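Local coordinates for DNA primase (Helicobacter pylori, PDB 4EHS), which synthesises the short RNA primers used by DNA polymerase in replication and stimulates the DnaB helicase, the part modelled being its C-terminal helicase-binding domain, at residues Glu97-Leu100 / Arg101-Ile104; Phe108-Gln111 / Leu112-Pro116. One frame throughout, in Å; residues are numbered along the deposited sequence.

Contact 1: Glu97-Leu100 / Arg101-Ile104; sequences EKEL and RLLI
With CG of Arg101 set beside its own backbone N (chi1 -84°) and the chain bent at chi3 (-47°), the guanidinium folds back along the helix over the turn that holds Glu97 and Lys98. One face of it lies over Glu97 O and Lys98 CA, both nearer its margin than its middle, and NH2 comes 3.7 Å from Lys98 CB, the two side chains crossing at about a right angle. Glu97, extended beyond CG, keeps its OE1 4.4 Å from Arg101 NH1, too far for a salt bridge. A water closes the gap: it donates to Glu97 OE1 at 2.8 Å and accepts from Arg101 NH1 in the guanidinium plane, which probably steadies the rotation of that group.

Elsewhere on the turn Leu100 CG lies 3.9 Å from Ile104 CD1, and both residues also touch Leu144. Leu33 and Leu36 of helix 30-43 touch Glu99. Underneath, Ile104 N binds Leu100 O at 3.0 Å with an N-H...O angle of 168°, while Leu103 N reaches Glu99 O at 3.1 Å. Glu97 with Arg101 and Leu100 with Ile104 are i to i+4 pairings of an amphipathic alpha-helix, here the start of helix 96-117 in the helicase-binding domain of the primase.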
loop_
_atom_site.group_PDB
_atom_site.type_symbol
_atom_site.label_atom_id
_atom_site.label_comp_id
_atom_site.label_asym_id
_atom_site.label_seq_id
_atom_site.Cartn_x
_atom_site.Cartn_y
_atom_site.Cartn_z
ATOM N N GLU A 97 -9.409 7.654 13.354
ATOM C CA GLU A 97 -9.668 6.999 12.093
ATOM C C GLU A 97 -10.463 7.832 11.111
ATOM O O GLU A 97 -10.223 7.736 9.921
ATOM C CB GLU A 97 -10.357 5.647 12.305
ATOM C CG GLU A 97 -9.316 4.697 12.785
ATOM C CD GLU A 97 -9.822 3.270 12.905
ATOM O OE1 GLU A 97 -10.739 2.881 12.098
ATOM O OE2 GLU A 97 -9.223 2.535 13.739
ATOM N N LYS A 98 -11.391 8.658 11.567
ATOM C CA LYS A 98 -12.109 9.555 10.639
ATOM C C LYS A 98 -11.158 10.558 9.972
ATOM O O LYS A 98 -11.290 10.831 8.795
ATOM C CB LYS A 98 -13.192 10.300 11.396
ATOM C CG LYS A 98 -13.943 11.330 10.596
ATOM C CD LYS A 98 -14.576 12.305 11.579
ATOM C CE LYS A 98 -15.693 13.146 10.981
ATOM N NZ LYS A 98 -15.194 14.486 10.570
ATOM N N GLU A 99 -10.163 11.086 10.706
ATOM C CA GLU A 99 -9.233 12.025 10.094
ATOM C C GLU A 99 -8.261 11.270 9.208
ATOM O O GLU A 99 -7.895 11.811 8.180
ATOM C CB GLU A 99 -8.393 12.757 11.142
ATOM C CG GLU A 99 -9.163 13.441 12.291
ATOM C CD GLU A 99 -10.287 14.341 11.836
ATOM O OE1 GLU A 99 -10.316 14.720 10.646
ATOM O OE2 GLU A 99 -11.180 14.662 12.695
ATOM N N LEU A 100 -7.870 10.030 9.575
ATOM C CA LEU A 100 -6.973 9.272 8.658
ATOM C C LEU A 100 -7.757 8.985 7.344
ATOM O O LEU A 100 -7.239 9.154 6.195
ATOM C CB LEU A 100 -6.479 7.968 9.348
ATOM C CG LEU A 100 -5.603 7.115 8.428
ATOM C CD1 LEU A 100 -4.322 7.774 7.910
ATOM C CD2 LEU A 100 -5.324 5.822 9.222
ATOM N N ARG A 101 -9.007 8.609 7.494
ATOM C CA ARG A 101 -9.804 8.302 6.309
ATOM C C ARG A 101 -9.940 9.548 5.408
ATOM O O ARG A 101 -9.878 9.467 4.171
ATOM C CB ARG A 101 -11.208 7.746 6.695
ATOM C CG ARG A 101 -11.300 6.251 7.005
ATOM C CD ARG A 101 -12.764 5.664 6.955
ATOM N NE ARG A 101 -13.689 6.514 7.671
ATOM C CZ ARG A 101 -13.829 6.540 9.010
ATOM N NH1 ARG A 101 -13.172 5.677 9.785
ATOM N NH2 ARG A 101 -14.690 7.414 9.560
ATOM N N LEU A 102 -10.111 10.721 6.013
ATOM C CA LEU A 102 -10.247 11.926 5.186
ATOM C C LEU A 102 -8.961 12.289 4.481
ATOM O O LEU A 102 -9.016 12.668 3.338
ATOM C CB LEU A 102 -10.731 13.072 6.112
ATOM C CG LEU A 102 -11.000 14.397 5.415
ATOM C CD1 LEU A 102 -12.172 14.184 4.484
ATOM C CD2 LEU A 102 -11.272 15.520 6.476
ATOM N N LEU A 103 -7.797 12.089 5.135
ATOM C CA LEU A 103 -6.544 12.332 4.490
ATOM C C LEU A 103 -6.369 11.416 3.266
ATOM O O LEU A 103 -5.960 11.874 2.182
ATOM C CB LEU A 103 -5.392 12.065 5.479
ATOM C CG LEU A 103 -4.014 12.403 4.916
ATOM C CD1 LEU A 103 -3.903 13.885 4.801
ATOM C CD2 LEU A 103 -3.032 11.872 5.961
ATOM N N ILE A 104 -6.698 10.137 3.463
ATOM C CA ILE A 104 -6.593 9.184 2.347
ATOM C C ILE A 104 -7.570 9.519 1.243
ATOM O O ILE A 104 -7.168 9.471 0.063
ATOM C CB ILE A 104 -6.750 7.742 2.842
ATOM C CG1 ILE A 104 -5.620 7.397 3.830
ATOM C CG2 ILE A 104 -6.694 6.737 1.658
ATOM C CD1 ILE A 104 -5.952 6.131 4.654
HETATM O O HOH W 1 -11.749 3.291 9.570
#

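Contact 2: Phe108-Gln111 / Leu112-Pro116; sequences FERQ and LKEIP
Arg110 and Glu114, one helical turn apart, run side by side and point the same way. Glu114 CG lies 3.1 Å from Arg110 O, and further out Glu114 OE2 meets Arg110 CB at 3.7 Å. The charged ends do not close into a salt bridge, since Arg110 NE stays 4.4 Å from Glu114 OE2. The carboxylate oxygen nevertheless sits at the guanidinium edge, near its plane, although the two flat groups are turned 39° apart, and the opposite charges probably still attract.

Among the van der Waals contacts, Gln111 and Ile115 come together at about a right angle. A bend at chi2 (-51°) turns the Gln111 amide toward Ile115, whose CG1 and CD1 reach back along the helix, and NE2 rests 3.7 Å from Ile115 CG1. Leu112 packs its CB on Glu109 O at 3.4 Å. The helix is amphipathic: its apolar side, with Phe108, Leu112 and Ile115, faces helix 122-140, Phe108 and Leu112 both touching Ile136 and Ile115 touching Cys128, so that two helices of the domain pack against each other here.

The backbone supplies the i to i+4 ladder. Leu112 N binds Phe108 O, and Glu114 N binds Arg110 O at 2.9 Å with the donor in the carbonyl plane. Between these, the bond from Lys113 N to Glu109 O is weak, stretched to 3.4 Å. Ile115 N gives a straighter bond (168°) to Gln111 O at 2.9 Å. The next residue, Pro116, has no N-H to offer, and the helix kinks where its N makes no bond to the preceding turn. Ser118 OG hydrogen-bonds Ile115 O just beyond.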
loop_
_atom_site.group_PDB
_atom_site.type_symbol
_atom_site.label_atom_id
_atom_site.label_comp_id
_atom_site.label_asym_id
_atom_site.label_seq_id
_atom_site.Cartn_x
_atom_site.Cartn_y
_atom_site.Cartn_z
ATOM N N PHE A 108 -6.843 10.288 -2.856
ATOM C CA PHE A 108 -7.475 9.640 -4.033
ATOM C C PHE A 108 -8.313 10.613 -4.873
ATOM O O PHE A 108 -8.361 10.476 -6.119
ATOM C CB PHE A 108 -8.281 8.414 -3.655
ATOM C CG PHE A 108 -7.434 7.218 -3.322
ATOM C CD1 PHE A 108 -6.740 6.533 -4.326
ATOM C CD2 PHE A 108 -7.329 6.765 -2.027
ATOM C CE1 PHE A 108 -5.943 5.426 -4.010
ATOM C CE2 PHE A 108 -6.577 5.620 -1.709
ATOM C CZ PHE A 108 -5.850 4.970 -2.682
ATOM N N GLU A 109 -8.903 11.628 -4.229
ATOM C CA GLU A 109 -9.603 12.654 -5.013
ATOM C C GLU A 109 -8.612 13.393 -5.911
ATOM O O GLU A 109 -8.895 13.609 -7.114
ATOM C CB GLU A 109 -10.392 13.578 -4.046
ATOM C CG GLU A 109 -11.669 12.923 -3.511
ATOM C CD GLU A 109 -12.408 13.802 -2.471
ATOM O OE1 GLU A 109 -11.741 14.700 -1.891
ATOM O OE2 GLU A 109 -13.631 13.580 -2.249
ATOM N N ARG A 110 -7.438 13.754 -5.383
ATOM C CA ARG A 110 -6.388 14.308 -6.186
ATOM C C ARG A 110 -5.934 13.367 -7.328
ATOM O O ARG A 110 -5.611 13.843 -8.424
ATOM C CB ARG A 110 -5.156 14.677 -5.358
ATOM C CG ARG A 110 -5.382 15.894 -4.452
ATOM C CD ARG A 110 -4.099 16.388 -3.790
ATOM N NE ARG A 110 -3.234 15.428 -3.113
ATOM C CZ ARG A 110 -3.391 14.989 -1.847
ATOM N NH1 ARG A 110 -4.415 15.400 -1.111
ATOM N NH2 ARG A 110 -2.489 14.154 -1.339
ATOM N N GLN A 111 -5.840 12.073 -7.050
ATOM C CA GLN A 111 -5.473 11.115 -8.081
ATOM C C GLN A 111 -6.420 11.188 -9.266
ATOM O O GLN A 111 -5.972 11.072 -10.394
ATOM C CB GLN A 111 -5.470 9.683 -7.526
ATOM C CG GLN A 111 -4.266 9.424 -6.646
ATOM C CD GLN A 111 -2.971 9.808 -7.298
ATOM O OE1 GLN A 111 -2.276 10.701 -6.840
ATOM N NE2 GLN A 111 -2.636 9.138 -8.377
ATOM N N LEU A 112 -7.707 11.266 -8.995
ATOM C CA LEU A 112 -8.718 11.362 -10.031
ATOM C C LEU A 112 -8.406 12.542 -10.962
ATOM O O LEU A 112 -8.542 12.419 -12.164
ATOM C CB LEU A 112 -10.134 11.504 -9.450
ATOM C CG LEU A 112 -10.920 10.275 -9.032
ATOM C CD1 LEU A 112 -12.392 10.603 -8.821
ATOM C CD2 LEU A 112 -10.815 9.146 -10.047
ATOM N N LYS A 113 -7.969 13.665 -10.416
ATOM C CA LYS A 113 -7.529 14.795 -11.298
ATOM C C LYS A 113 -6.189 14.620 -11.995
ATOM O O LYS A 113 -6.016 15.038 -13.160
ATOM C CB LYS A 113 -7.420 16.105 -10.507
ATOM C CG LYS A 113 -8.723 16.674 -9.990
ATOM C CD LYS A 113 -8.447 18.092 -9.487
ATOM C CE LYS A 113 -8.123 19.054 -10.635
ATOM N NZ LYS A 113 -7.422 20.270 -10.136
ATOM N N GLU A 114 -5.227 14.056 -11.281
ATOM C CA GLU A 114 -3.864 14.016 -11.744
ATOM C C GLU A 114 -3.570 12.912 -12.773
ATOM O O GLU A 114 -2.766 13.105 -13.684
ATOM C CB GLU A 114 -2.934 13.836 -10.556
ATOM C CG GLU A 114 -2.949 15.036 -9.610
ATOM C CD GLU A 114 -1.980 14.904 -8.429
ATOM O OE1 GLU A 114 -0.954 14.171 -8.549
ATOM O OE2 GLU A 114 -2.235 15.539 -7.370
ATOM N N ILE A 115 -4.182 11.748 -12.590
ATOM C CA ILE A 115 -3.929 10.612 -13.458
ATOM C C ILE A 115 -4.193 10.964 -14.948
ATOM O O ILE A 115 -3.354 10.627 -15.818
ATOM C CB ILE A 115 -4.740 9.381 -13.052
ATOM C CG1 ILE A 115 -4.143 8.808 -11.757
ATOM C CG2 ILE A 115 -4.641 8.329 -14.142
ATOM C CD1 ILE A 115 -5.146 7.865 -11.084
ATOM N N PRO A 116 -5.326 11.588 -15.242
ATOM C CA PRO A 116 -5.500 11.843 -16.727
ATOM C C PRO A 116 -4.430 12.754 -17.344
ATOM O O PRO A 116 -4.147 12.641 -18.542
ATOM C CB PRO A 116 -6.869 12.518 -16.824
ATOM C CG PRO A 116 -7.581 12.138 -15.552
ATOM C CD PRO A 116 -6.527 11.961 -14.485
#

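In the fold
Contacts 1 and 2 lie on the same helix, 96-117, with centres about 17 Å apart. Contact 1 sits nearer the middle of the chain, about 7 Å from its centre against 15 Å for contact 2, and has the larger buried share. The neighbours change accordingly: 97-104 packs on helix 30-43 and on Leu144, whereas 108-116 packs on helix 122-140, so one helix joins both regions. In each, an arginine and a glutamate four residues apart stop short of a salt bridge, but a water links them in contact 1, whereas in contact 2 a carboxylate oxygen lies against the arginine's CB. A proline kink distinguishes the latter.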